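Local coordinates for fimbrium subunit Fim1C (Bacteroides vulgatus, PDB 4QB7), which is probably a component of the tip of fimbriae, the cell-surface filaments that mediate adhesion and biofilm formation, at residues D108-L113 against E127-N132; N133-I138 against S232-K237; P178-G183 against I331-I336; T184-F189 against Y291-K296. One frame throughout, in Å; residues are numbered along the deposited sequence.

Starting from the N terminus, contact 1 closes first and over a short loop: the end of strand 123-127 and the residues beyond it come back to the lead-in of strand 111-113. The same loop runs on into contact 2, where it meets the loop after strand 229-230; the two contacts touch, with V128 and K129 packed on M137. Contact 3 opens within the span of contact 2 and closes well past it, so these two cross; contact 3 joins the ends of strands 159-178 and 323-331. Contact 4 falls wholly within the span of contact 3, crosses contact 2 as well, and pairs strands 186-196 and 286-296. Contacts 3 and 4 meet around I188, which packs on P178, L182 and M333.

Contact 1 of 4, residues D108-L113 against E127-N132; sequences DQKITL and EVKTSN. With SO4 (sulfate ion), chain R.
K110 and E127 pass with their CA atoms 5.5 Å apart, and N of E127 gives O of K110 a nearly straight hydrogen bond of 3.2 Å (165°), approaching almost in line with the carbonyl bond. A water links the backbones again, donating to O of Q109 and to O of E127. The side chains of K110 and E127 cross at a slant beside the backbone link, CB against CB. With CG of E127 anti to its N (chi1 -161°), the carboxylate reaches the lysine end, where OE1 and NZ of K110 form a long salt bridge of 3.7 Å. This is the end of an antiparallel strand pair: strand 111-113 pairs with 123-127, and the K110-E127 bond lies where the first chain enters its strand and the second runs out into a loop. K129 comes in from that loop, its CG 4.2 Å from CD of K110. Its NZ lies 2.8 Å from O of D108, at an angle too poor for a hydrogen bond. D108 and Q109 turn their polar ends to S101 and the carbonyl of Y99. Further along, N of N132 donates to O1 of a sulfate, probably from the crystallisation liquor, at 2.8 Å.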
loop_
_atom_site.group_PDB
_atom_site.type_symbol
_atom_site.label_atom_id
_atom_site.label_comp_id
_atom_site.label_asym_id
_atom_site.label_seq_id
_atom_site.Cartn_x
_atom_site.Cartn_y
_atom_site.Cartn_z
ATOM N N ASP A 108 -1.977 10.354 -13.698
ATOM C CA ASP A 108 -2.889 10.311 -12.570
ATOM C C ASP A 108 -2.353 9.567 -11.358
ATOM O O ASP A 108 -2.403 10.106 -10.256
ATOM C CB ASP A 108 -4.219 9.649 -12.989
ATOM C CG ASP A 108 -4.970 10.258 -14.165
ATOM O OD1 ASP A 108 -4.558 11.337 -14.644
ATOM O OD2 ASP A 108 -5.993 9.668 -14.586
ATOM N N GLN A 109 -1.917 8.300 -11.540
ATOM C CA GLN A 109 -1.571 7.419 -10.426
ATOM C C GLN A 109 -0.135 6.948 -10.392
ATOM O O GLN A 109 0.229 6.240 -9.453
ATOM C CB GLN A 109 -2.477 6.169 -10.477
ATOM C CG GLN A 109 -3.952 6.391 -10.856
ATOM C CD GLN A 109 -4.750 7.242 -9.882
ATOM O OE1 GLN A 109 -4.289 7.611 -8.787
ATOM N NE2 GLN A 109 -6.003 7.512 -10.227
ATOM N N LYS A 110 0.673 7.321 -11.397
ATOM C CA LYS A 110 2.055 6.864 -11.613
ATOM C C LYS A 110 2.011 5.356 -11.932
ATOM O O LYS A 110 2.880 4.601 -11.502
ATOM C CB LYS A 110 3.015 7.215 -10.463
ATOM C CG LYS A 110 3.350 8.683 -10.423
ATOM C CD LYS A 110 4.395 8.975 -9.359
ATOM C CE LYS A 110 4.853 10.416 -9.382
ATOM N NZ LYS A 110 5.558 10.765 -10.650
ATOM N N ILE A 111 0.978 4.951 -12.708
ATOM C CA ILE A 111 0.685 3.618 -13.231
ATOM C C ILE A 111 0.908 3.655 -14.754
ATOM O O ILE A 111 0.294 4.451 -15.445
ATOM C CB ILE A 111 -0.782 3.151 -12.870
ATOM C CG1 ILE A 111 -0.966 2.842 -11.378
ATOM C CG2 ILE A 111 -1.235 1.955 -13.711
ATOM C CD1 ILE A 111 -2.487 2.657 -10.937
ATOM N N THR A 112 1.778 2.786 -15.267
ATOM C CA THR A 112 2.057 2.603 -16.702
ATOM C C THR A 112 1.595 1.183 -17.018
ATOM O O THR A 112 1.959 0.238 -16.305
ATOM C CB THR A 112 3.546 2.867 -17.017
ATOM O OG1 THR A 112 3.876 4.200 -16.649
ATOM C CG2 THR A 112 3.882 2.664 -18.481
ATOM N N LEU A 113 0.755 1.029 -18.041
ATOM C CA LEU A 113 0.219 -0.285 -18.388
ATOM C C LEU A 113 0.955 -0.894 -19.567
ATOM O O LEU A 113 1.535 -0.178 -20.408
ATOM C CB LEU A 113 -1.280 -0.196 -18.724
ATOM C CG LEU A 113 -2.224 0.440 -17.719
ATOM C CD1 LEU A 113 -3.561 0.576 -18.325
ATOM C CD2 LEU A 113 -2.348 -0.387 -16.465
ATOM N N GLU A 127 5.291 3.446 -9.741
ATOM C CA GLU A 127 6.192 4.315 -8.981
ATOM C C GLU A 127 5.475 4.806 -7.733
ATOM O O GLU A 127 4.301 5.172 -7.796
ATOM C CB GLU A 127 6.692 5.505 -9.815
ATOM C CG GLU A 127 7.950 6.128 -9.231
ATOM C CD GLU A 127 8.372 7.507 -9.704
ATOM O OE1 GLU A 127 7.947 7.941 -10.799
ATOM O OE2 GLU A 127 9.154 8.153 -8.971
ATOM N N VAL A 128 6.161 4.774 -6.600
ATOM C CA VAL A 128 5.636 5.223 -5.312
ATOM C C VAL A 128 5.628 6.758 -5.289
ATOM O O VAL A 128 6.651 7.384 -5.563
ATOM C CB VAL A 128 6.436 4.622 -4.128
ATOM C CG1 VAL A 128 5.919 5.135 -2.797
ATOM C CG2 VAL A 128 6.383 3.101 -4.155
ATOM N N LYS A 129 4.451 7.344 -4.984
ATOM C CA LYS A 129 4.200 8.783 -4.875
ATOM C C LYS A 129 4.667 9.245 -3.481
ATOM O O LYS A 129 4.093 8.834 -2.480
ATOM C CB LYS A 129 2.695 9.038 -5.088
ATOM C CG LYS A 129 2.322 10.217 -5.967
ATOM C CD LYS A 129 0.902 10.019 -6.510
ATOM C CE LYS A 129 0.350 11.253 -7.184
ATOM N NZ LYS A 129 -0.711 10.945 -8.192
ATOM N N THR A 130 5.730 10.067 -3.412
ATOM C CA THR A 130 6.293 10.567 -2.131
ATOM C C THR A 130 5.868 12.019 -1.818
ATOM O O THR A 130 6.131 12.497 -0.723
ATOM C CB THR A 130 7.820 10.469 -2.136
ATOM O OG1 THR A 130 8.331 11.302 -3.181
ATOM C CG2 THR A 130 8.323 9.034 -2.319
ATOM N N SER A 131 5.188 12.694 -2.767
ATOM C CA SER A 131 4.729 14.079 -2.675
ATOM C C SER A 131 3.673 14.266 -1.591
ATOM O O SER A 131 3.067 13.289 -1.145
ATOM C CB SER A 131 4.187 14.547 -4.023
ATOM O OG SER A 131 2.994 13.872 -4.396
ATOM N N ASN A 132 3.452 15.541 -1.183
ATOM C CA ASN A 132 2.518 16.010 -0.147
ATOM C C ASN A 132 2.742 15.231 1.155
ATOM O O ASN A 132 1.812 14.670 1.714
ATOM C CB ASN A 132 1.050 15.947 -0.635
ATOM C CG ASN A 132 -0.024 16.384 0.354
ATOM O OD1 ASN A 132 0.202 17.152 1.308
ATOM N ND2 ASN A 132 -1.222 15.851 0.163
HETATM S S SO4 R . 5.861 17.918 -2.137
HETATM O O1 SO4 R . 4.478 17.737 -2.576
HETATM O O2 SO4 R . 6.348 16.803 -1.285
HETATM O O3 SO4 R . 6.709 18.024 -3.323
HETATM O O4 SO4 R . 5.918 19.155 -1.354
HETATM O O HOH W 1 1.852 6.097 -7.251
#

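Contact 2 of 4, residues N133-I138 against S232-K237; sequences NWKDMI and SDFLNK
The F234 ring meets O of N133 and CG of K135 at its edge, and CB of W134 obliquely, packing the loop between strands 229-230 and 250-251 against that between strands 123-127 and 141-143. Nearest is its CD1, 3.3 Å from O of N133, which lies close to the ring plane, so the carbonyl oxygen looks at the ring hydrogens. CG of K135 is 4.1 Å from CD1, and CB of W134 3.7 Å from the same atom. Having CG anti to the backbone N (chi1 176°) is what carries the F234 ring across to N133-K135. Beside it, the amide of N133 lies against the aliphatic part of D233, with ND2 3.4 Å from CB of D233; the amide and carboxylate planes are 78° apart.

One water joins the two loops, accepting from ND2 of N133 at 3.1 Å and from N of D233 at 3.2 Å; it also sits in the plane of the W134 indole, at its edge. Farther out, NE1 of W134 donates to O of D230, the last residue of strand 229-230. F262 meets F234 edge-to-face, and E266 and L268 of strand 259-270 also touch it. Cutting F234 back to an alanine would probably leave CB of W134 and the ring of F262 without their shared partner and open a gap between loop and sheet. No direct hydrogen bond spans the two segments, so their union rests on aromatic and aliphatic packing, with a bridging water as the polar link.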
loop_
_atom_site.group_PDB
_atom_site.type_symbol
_atom_site.label_atom_id
_atom_site.label_comp_id
_atom_site.label_asym_id
_atom_site.label_seq_id
_atom_site.Cartn_x
_atom_site.Cartn_y
_atom_site.Cartn_z
ATOM N N ASN A 133 3.989 15.179 1.624
ATOM C CA ASN A 133 4.368 14.498 2.867
ATOM C C ASN A 133 3.751 13.097 3.027
ATOM O O ASN A 133 3.198 12.788 4.080
ATOM C CB ASN A 133 4.059 15.372 4.077
ATOM C CG ASN A 133 4.973 16.561 4.075
ATOM O OD1 ASN A 133 4.517 17.699 3.957
ATOM N ND2 ASN A 133 6.301 16.315 4.075
ATOM N N TRP A 134 3.891 12.243 1.974
ATOM C CA TRP A 134 3.449 10.837 1.914
ATOM C C TRP A 134 1.923 10.656 1.982
ATOM O O TRP A 134 1.461 9.528 2.152
ATOM C CB TRP A 134 4.113 10.016 3.045
ATOM C CG TRP A 134 5.599 10.198 3.107
ATOM C CD1 TRP A 134 6.285 11.122 3.843
ATOM C CD2 TRP A 134 6.571 9.511 2.312
ATOM N NE1 TRP A 134 7.630 11.043 3.562
ATOM C CE2 TRP A 134 7.832 10.061 2.623
ATOM C CE3 TRP A 134 6.499 8.467 1.382
ATOM C CZ2 TRP A 134 9.015 9.587 2.047
ATOM C CZ3 TRP A 134 7.668 7.997 0.812
ATOM C CH2 TRP A 134 8.909 8.555 1.144
ATOM N N LYS A 135 1.146 11.734 1.824
ATOM C CA LYS A 135 -0.305 11.694 1.993
ATOM C C LYS A 135 -1.005 11.440 0.687
ATOM O O LYS A 135 -2.224 11.303 0.682
ATOM C CB LYS A 135 -0.822 12.984 2.686
ATOM C CG LYS A 135 -0.087 13.255 4.019
ATOM C CD LYS A 135 -0.840 14.082 5.038
ATOM C CE LYS A 135 0.077 14.825 5.986
ATOM N NZ LYS A 135 0.513 16.141 5.421
ATOM N N ASP A 136 -0.247 11.295 -0.409
ATOM C CA ASP A 136 -0.798 11.050 -1.741
ATOM C C ASP A 136 -0.503 9.638 -2.276
ATOM O O ASP A 136 -0.781 9.382 -3.446
ATOM C CB ASP A 136 -0.215 12.073 -2.730
ATOM C CG ASP A 136 -0.684 13.504 -2.585
ATOM O OD1 ASP A 136 -1.590 13.754 -1.746
ATOM O OD2 ASP A 136 -0.143 14.384 -3.315
HETATM N N MSE A 137 0.079 8.733 -1.447
HETATM C CA MSE A 137 0.457 7.371 -1.860
HETATM C C MSE A 137 -0.769 6.623 -2.324
HETATM O O MSE A 137 -1.851 6.784 -1.755
HETATM C CB MSE A 137 1.177 6.590 -0.732
HETATM C CG MSE A 137 2.390 7.320 -0.161
HETATM SE SE MSE A 137 3.258 6.341 1.222
HETATM C CE MSE A 137 4.618 5.592 0.266
ATOM N N ILE A 138 -0.603 5.852 -3.394
ATOM C CA ILE A 138 -1.667 5.087 -4.012
ATOM C C ILE A 138 -1.771 3.701 -3.375
ATOM O O ILE A 138 -0.762 3.020 -3.194
ATOM C CB ILE A 138 -1.366 5.010 -5.535
ATOM C CG1 ILE A 138 -1.289 6.412 -6.217
ATOM C CG2 ILE A 138 -2.272 4.026 -6.270
ATOM C CD1 ILE A 138 -2.452 7.357 -6.017
ATOM N N SER A 232 8.814 12.737 9.127
ATOM C CA SER A 232 8.494 13.661 10.233
ATOM C C SER A 232 7.221 14.468 10.022
ATOM O O SER A 232 6.452 14.627 10.982
ATOM C CB SER A 232 9.650 14.614 10.512
ATOM O OG SER A 232 10.807 13.866 10.842
ATOM N N ASP A 233 6.982 14.974 8.803
ATOM C CA ASP A 233 5.774 15.774 8.565
ATOM C C ASP A 233 4.532 14.895 8.293
ATOM O O ASP A 233 3.428 15.434 8.167
ATOM C CB ASP A 233 5.981 16.789 7.422
ATOM C CG ASP A 233 7.024 17.840 7.712
ATOM O OD1 ASP A 233 7.088 18.316 8.872
ATOM O OD2 ASP A 233 7.792 18.171 6.794
ATOM N N PHE A 234 4.714 13.560 8.214
ATOM C CA PHE A 234 3.630 12.621 7.991
ATOM C C PHE A 234 2.997 12.302 9.336
ATOM O O PHE A 234 1.797 11.988 9.419
ATOM C CB PHE A 234 4.138 11.350 7.277
ATOM C CG PHE A 234 3.076 10.282 7.092
ATOM C CD1 PHE A 234 2.068 10.433 6.139
ATOM C CD2 PHE A 234 3.050 9.143 7.915
ATOM C CE1 PHE A 234 1.067 9.468 6.002
ATOM C CE2 PHE A 234 2.061 8.164 7.753
ATOM C CZ PHE A 234 1.078 8.336 6.798
ATOM N N LEU A 235 3.818 12.400 10.396
ATOM C CA LEU A 235 3.426 12.094 11.765
ATOM C C LEU A 235 2.349 13.061 12.258
ATOM O O LEU A 235 2.342 14.252 11.922
ATOM C CB LEU A 235 4.624 12.101 12.728
ATOM C CG LEU A 235 5.915 11.361 12.370
ATOM C CD1 LEU A 235 6.913 11.481 13.514
ATOM C CD2 LEU A 235 5.669 9.913 12.029
ATOM N N ASN A 236 1.446 12.527 13.077
ATOM C CA ASN A 236 0.315 13.237 13.637
ATOM C C ASN A 236 0.738 14.085 14.843
ATOM O O ASN A 236 0.170 13.957 15.931
ATOM C CB ASN A 236 -0.723 12.192 14.013
ATOM C CG ASN A 236 -2.086 12.711 14.348
ATOM O OD1 ASN A 236 -2.475 13.824 13.974
ATOM N ND2 ASN A 236 -2.810 11.911 15.115
ATOM N N LYS A 237 1.752 14.953 14.643
ATOM C CA LYS A 237 2.310 15.848 15.662
ATOM C C LYS A 237 1.292 16.919 16.032
ATOM O O LYS A 237 0.539 17.349 15.174
ATOM C CB LYS A 237 3.619 16.498 15.156
ATOM C CG LYS A 237 4.854 15.604 15.324
ATOM C CD LYS A 237 5.876 15.799 14.215
ATOM C CE LYS A 237 6.905 16.866 14.453
ATOM N NZ LYS A 237 7.630 17.181 13.206
HETATM O O HOH W 2 7.667 14.144 5.748
#

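Contact 3 of 4, residues P178-G183 against I331-I336; sequences PDVNLG and IKMNAI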
loop_
_atom_site.group_PDB
_atom_site.type_symbol
_atom_site.label_atom_id
_atom_site.label_comp_id
_atom_site.label_asym_id
_atom_site.label_seq_id
_atom_site.Cartn_x
_atom_site.Cartn_y
_atom_site.Cartn_z
ATOM N N PRO A 178 7.516 3.826 26.632
ATOM C CA PRO A 178 8.690 3.485 27.457
ATOM C C PRO A 178 8.503 2.074 28.054
ATOM O O PRO A 178 7.375 1.547 28.002
ATOM C CB PRO A 178 8.662 4.565 28.533
ATOM C CG PRO A 178 7.206 4.847 28.728
ATOM C CD PRO A 178 6.580 4.706 27.373
ATOM N N ASP A 179 9.580 1.436 28.597
ATOM C CA ASP A 179 9.441 0.071 29.157
ATOM C C ASP A 179 8.915 0.088 30.606
ATOM O O ASP A 179 8.518 -0.950 31.125
ATOM C CB ASP A 179 10.756 -0.749 29.060
ATOM C CG ASP A 179 11.944 -0.205 29.835
ATOM O OD1 ASP A 179 12.030 1.036 30.002
ATOM O OD2 ASP A 179 12.832 -1.010 30.204
ATOM N N VAL A 180 8.920 1.255 31.245
ATOM C CA VAL A 180 8.476 1.467 32.627
ATOM C C VAL A 180 7.592 2.711 32.702
ATOM O O VAL A 180 7.666 3.589 31.833
ATOM C CB VAL A 180 9.674 1.594 33.638
ATOM C CG1 VAL A 180 10.471 0.308 33.727
ATOM C CG2 VAL A 180 10.586 2.768 33.308
ATOM N N ASN A 181 6.812 2.809 33.788
ATOM C CA ASN A 181 6.001 3.974 34.086
ATOM C C ASN A 181 6.970 5.086 34.476
ATOM O O ASN A 181 7.819 4.883 35.339
ATOM C CB ASN A 181 5.021 3.630 35.209
ATOM C CG ASN A 181 3.998 4.691 35.535
ATOM O OD1 ASN A 181 4.293 5.889 35.686
ATOM N ND2 ASN A 181 2.782 4.245 35.761
ATOM N N LEU A 182 6.855 6.244 33.828
ATOM C CA LEU A 182 7.721 7.409 34.009
ATOM C C LEU A 182 7.311 8.290 35.164
ATOM O O LEU A 182 7.999 9.268 35.477
ATOM C CB LEU A 182 7.716 8.250 32.727
ATOM C CG LEU A 182 8.051 7.580 31.400
ATOM C CD1 LEU A 182 7.930 8.589 30.288
ATOM C CD2 LEU A 182 9.474 7.003 31.410
ATOM N N GLY A 183 6.214 7.942 35.819
ATOM C CA GLY A 183 5.733 8.730 36.942
ATOM C C GLY A 183 5.039 9.983 36.461
ATOM O O GLY A 183 4.557 10.023 35.328
ATOM N N ILE A 331 10.967 1.889 24.138
ATOM C CA ILE A 331 12.187 2.592 24.507
ATOM C C ILE A 331 12.586 2.114 25.900
ATOM O O ILE A 331 11.814 2.279 26.839
ATOM C CB ILE A 331 12.008 4.122 24.419
ATOM C CG1 ILE A 331 11.485 4.542 23.015
ATOM C CG2 ILE A 331 13.326 4.794 24.773
ATOM C CD1 ILE A 331 11.164 5.986 22.882
ATOM N N LYS A 332 13.746 1.437 26.008
ATOM C CA LYS A 332 14.280 0.922 27.273
ATOM C C LYS A 332 14.918 2.070 28.014
ATOM O O LYS A 332 15.850 2.683 27.493
ATOM C CB LYS A 332 15.290 -0.203 27.037
ATOM C CG LYS A 332 14.663 -1.585 26.902
ATOM C CD LYS A 332 15.707 -2.689 27.173
ATOM C CE LYS A 332 15.942 -2.975 28.645
ATOM N NZ LYS A 332 17.392 -3.140 28.975
HETATM N N MSE A 333 14.385 2.409 29.196
HETATM C CA MSE A 333 14.853 3.531 30.004
HETATM C C MSE A 333 16.166 3.255 30.742
HETATM O O MSE A 333 16.823 4.212 31.105
HETATM C CB MSE A 333 13.775 3.950 31.005
HETATM C CG MSE A 333 12.469 4.404 30.334
HETATM SE SE MSE A 333 12.693 5.959 29.160
HETATM C CE MSE A 333 13.324 7.176 30.371
ATOM N N ASN A 334 16.567 1.991 30.958
ATOM C CA ASN A 334 17.841 1.739 31.657
ATOM C C ASN A 334 18.997 1.474 30.685
ATOM O O ASN A 334 20.102 1.154 31.125
ATOM C CB ASN A 334 17.719 0.574 32.660
ATOM C CG ASN A 334 17.359 -0.761 32.069
ATOM O OD1 ASN A 334 17.335 -0.952 30.856
ATOM N ND2 ASN A 334 17.075 -1.730 32.929
ATOM N N ALA A 335 18.746 1.595 29.374
ATOM C CA ALA A 335 19.739 1.320 28.337
ATOM C C ALA A 335 19.602 2.279 27.135
ATOM O O ALA A 335 18.908 3.293 27.222
ATOM C CB ALA A 335 19.607 -0.136 27.884
ATOM N N ILE A 336 20.327 1.959 26.035
ATOM C CA ILE A 336 20.394 2.624 24.716
ATOM C C ILE A 336 19.199 2.121 23.914
ATOM O O ILE A 336 18.369 2.897 23.483
ATOM C CB ILE A 336 21.769 2.243 24.026
ATOM C CG1 ILE A 336 22.991 2.725 24.821
ATOM C CG2 ILE A 336 21.864 2.629 22.543
ATOM C CD1 ILE A 336 23.776 1.527 25.557
#
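P178 and I331 form a parallel beta bridge, CA to CA 4.7 Å, at the very end of two neighbouring strands of the large mixed sheet, 159-178 and 323-331. Just past it both chains turn into loops, and D179 spans the two. Its backbone N makes a weak hydrogen bond to O of I331, 3.0 Å long and bent to 126°. Out along the side chain, CB lies 3.9 Å from that same carbonyl oxygen. CG, placed between the backbone N and carbonyl carbon (chi1 63°), comes over the backbone of K332, 3.6 Å from its CA. At the tip the two oxygens part company. OD1 accepts a nearly straight hydrogen bond from N of M333 (2.8 Å, 170°), the donor standing above the carboxylate plane; OD2 faces the aliphatic chain of K332, 3.8 Å from CG.

With an alanine here, the amide of M333 would probably be left without its acceptor and the turn after strand 323-331 would be freer to shift. M333, a selenomethionine in the crystal, folds back at chi2 and chi3 against the first loop. Its CG meets CG2 of V180 at 3.9 Å, and CE meets CD2 of L182, whose side chain crosses it at about a right angle. I188 of strand 186-196 packs on P178, L182 and M333 alike. Beyond V180 the loop is shaped by an Asx turn, OD1 of N181 accepting from N of G183. The amine of K332 bends away from D179, and NZ donates to OD1 of N334 at 2.9 Å, in the carbonyl plane and on a lone pair.

Contact 4 of 4, residues T184-F189 against Y291-K296; sequences TDTKIF and YDIVTK. With SO4 (sulfate ion), chain J.
D185 to F189 and Y291 to K296 make a regular antiparallel strand pair, strand 186-196 against 286-296, within a five-stranded sheet in which 301-313 lies on the far side of 286-296. The short segments run at 159° with their axes 4.6 Å apart. Five backbone hydrogen bonds join them: K187 and V294 exchange two, F189 and D292 two more, and N of K296 reaches O of D185 at 2.8 Å.

On the face of T186 and I188, the hydroxyls OG1 of T186 and OG1 of T295 share a hydrogen bond of 3.2 Å across a non-hydrogen-bonded pair. With chi1 at -66°, OG1 of T186 lies beside the backbone N and CG2 is anti to it, which turns CG2 to CG2 of I293, 3.7 Å away. I188 lies alongside I293 and also Y291, pointing the same way as both, with its CG2 4.0 Å from CD2 of Y291. The tyrosine OH donates to O4 of a sulfate, probably from the crystallisation liquor, at 2.7 Å, and that oxygen sits in the ring plane, at its edge.

The opposite face carries F189 and V294. CG2 of V294 comes to the edge of the phenyl ring, 3.7 Å from CD2 of F189, while Y245 stacks on that ring. D292 is buried on this face too, its charge probably eased by the hydroxyls of Y245 and T306. The backbone bonds thus set the register, which brings the hydroxyl pair and aliphatic side chains together on one face and F189 against V294 on the other.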
loop_
_atom_site.group_PDB
_atom_site.type_symbol
_atom_site.label_atom_id
_atom_site.label_comp_id
_atom_site.label_asym_id
_atom_site.label_seq_id
_atom_site.Cartn_x
_atom_site.Cartn_y
_atom_site.Cartn_z
ATOM N N THR A 184 4.981 11.010 37.304
ATOM C CA THR A 184 4.230 12.209 36.980
ATOM C C THR A 184 5.101 13.333 36.417
ATOM O O THR A 184 4.587 14.206 35.717
ATOM C CB THR A 184 3.482 12.699 38.244
ATOM O OG1 THR A 184 4.400 12.970 39.314
ATOM C CG2 THR A 184 2.408 11.731 38.707
ATOM N N ASP A 185 6.407 13.310 36.716
ATOM C CA ASP A 185 7.343 14.382 36.401
ATOM C C ASP A 185 8.220 14.170 35.157
ATOM O O ASP A 185 9.095 15.012 34.898
ATOM C CB ASP A 185 8.228 14.611 37.621
ATOM C CG ASP A 185 7.595 15.521 38.663
ATOM O OD1 ASP A 185 6.322 15.558 38.740
ATOM O OD2 ASP A 185 8.368 16.213 39.404
ATOM N N THR A 186 7.989 13.084 34.389
ATOM C CA THR A 186 8.758 12.794 33.187
ATOM C C THR A 186 7.817 12.354 32.075
ATOM O O THR A 186 6.862 11.581 32.324
ATOM C CB THR A 186 9.849 11.760 33.480
ATOM O OG1 THR A 186 10.791 12.356 34.374
ATOM C CG2 THR A 186 10.590 11.308 32.238
ATOM N N LYS A 187 8.061 12.898 30.843
ATOM C CA LYS A 187 7.280 12.550 29.654
ATOM C C LYS A 187 8.223 12.321 28.471
ATOM O O LYS A 187 9.362 12.789 28.496
ATOM C CB LYS A 187 6.210 13.631 29.365
ATOM C CG LYS A 187 5.190 13.747 30.525
ATOM C CD LYS A 187 4.024 14.631 30.281
ATOM C CE LYS A 187 3.114 14.696 31.486
ATOM N NZ LYS A 187 2.456 13.388 31.778
ATOM N N ILE A 188 7.797 11.516 27.494
ATOM C CA ILE A 188 8.576 11.258 26.278
ATOM C C ILE A 188 7.762 11.788 25.113
ATOM O O ILE A 188 6.570 11.464 24.993
ATOM C CB ILE A 188 8.997 9.771 26.028
ATOM C CG1 ILE A 188 9.785 9.197 27.168
ATOM C CG2 ILE A 188 9.804 9.616 24.700
ATOM C CD1 ILE A 188 10.067 7.736 26.963
ATOM N N PHE A 189 8.418 12.564 24.239
ATOM C CA PHE A 189 7.803 13.140 23.040
ATOM C C PHE A 189 8.573 12.747 21.785
ATOM O O PHE A 189 9.794 12.922 21.739
ATOM C CB PHE A 189 7.731 14.665 23.159
ATOM C CG PHE A 189 6.928 15.159 24.334
ATOM C CD1 PHE A 189 5.542 15.277 24.250
ATOM C CD2 PHE A 189 7.554 15.524 25.521
ATOM C CE1 PHE A 189 4.800 15.739 25.343
ATOM C CE2 PHE A 189 6.812 16.005 26.603
ATOM C CZ PHE A 189 5.446 16.131 26.499
ATOM N N TYR A 291 13.510 11.845 19.658
ATOM C CA TYR A 291 12.600 11.958 20.800
ATOM C C TYR A 291 13.256 12.731 21.933
ATOM O O TYR A 291 14.485 12.806 22.019
ATOM C CB TYR A 291 12.078 10.581 21.292
ATOM C CG TYR A 291 13.146 9.594 21.693
ATOM C CD1 TYR A 291 13.822 8.844 20.736
ATOM C CD2 TYR A 291 13.455 9.375 23.035
ATOM C CE1 TYR A 291 14.794 7.912 21.100
ATOM C CE2 TYR A 291 14.437 8.456 23.411
ATOM C CZ TYR A 291 15.102 7.724 22.438
ATOM O OH TYR A 291 16.059 6.804 22.775
ATOM N N ASP A 292 12.407 13.354 22.768
ATOM C CA ASP A 292 12.782 14.176 23.921
ATOM C C ASP A 292 12.233 13.582 25.184
ATOM O O ASP A 292 11.059 13.214 25.217
ATOM C CB ASP A 292 12.229 15.602 23.725
ATOM C CG ASP A 292 12.782 16.335 22.510
ATOM O OD1 ASP A 292 13.930 16.038 22.106
ATOM O OD2 ASP A 292 12.082 17.237 21.986
ATOM N N ILE A 293 13.077 13.444 26.216
ATOM C CA ILE A 293 12.682 12.960 27.549
ATOM C C ILE A 293 12.671 14.187 28.433
ATOM O O ILE A 293 13.722 14.776 28.684
ATOM C CB ILE A 293 13.555 11.802 28.088
ATOM C CG1 ILE A 293 13.687 10.675 27.021
ATOM C CG2 ILE A 293 12.977 11.264 29.438
ATOM C CD1 ILE A 293 14.774 9.701 27.318
ATOM N N VAL A 294 11.470 14.650 28.786
ATOM C CA VAL A 294 11.259 15.913 29.500
ATOM C C VAL A 294 10.925 15.663 30.943
ATOM O O VAL A 294 9.920 15.024 31.221
ATOM C CB VAL A 294 10.127 16.722 28.796
ATOM C CG1 VAL A 294 9.852 18.046 29.503
ATOM C CG2 VAL A 294 10.452 16.942 27.331
ATOM N N THR A 295 11.759 16.176 31.852
ATOM C CA THR A 295 11.578 16.085 33.303
ATOM C C THR A 295 11.238 17.477 33.861
ATOM O O THR A 295 11.928 18.447 33.556
ATOM C CB THR A 295 12.809 15.468 33.990
ATOM O OG1 THR A 295 13.137 14.218 33.385
ATOM C CG2 THR A 295 12.611 15.269 35.480
ATOM N N LYS A 296 10.191 17.556 34.706
ATOM C CA LYS A 296 9.731 18.783 35.356
ATOM C C LYS A 296 10.759 19.353 36.329
ATOM O O LYS A 296 11.338 18.608 37.125
ATOM C CB LYS A 296 8.417 18.515 36.110
ATOM C CG LYS A 296 7.861 19.694 36.881
ATOM C CD LYS A 296 6.476 19.416 37.398
ATOM C CE LYS A 296 5.966 20.551 38.243
ATOM N NZ LYS A 296 4.525 20.399 38.544
HETATM S S SO4 J . 16.954 5.922 26.266
HETATM O O1 SO4 J . 16.040 5.951 27.409
HETATM O O2 SO4 J . 18.323 6.053 26.772
HETATM O O3 SO4 J . 16.788 4.673 25.504
HETATM O O4 SO4 J . 16.678 7.034 25.379
#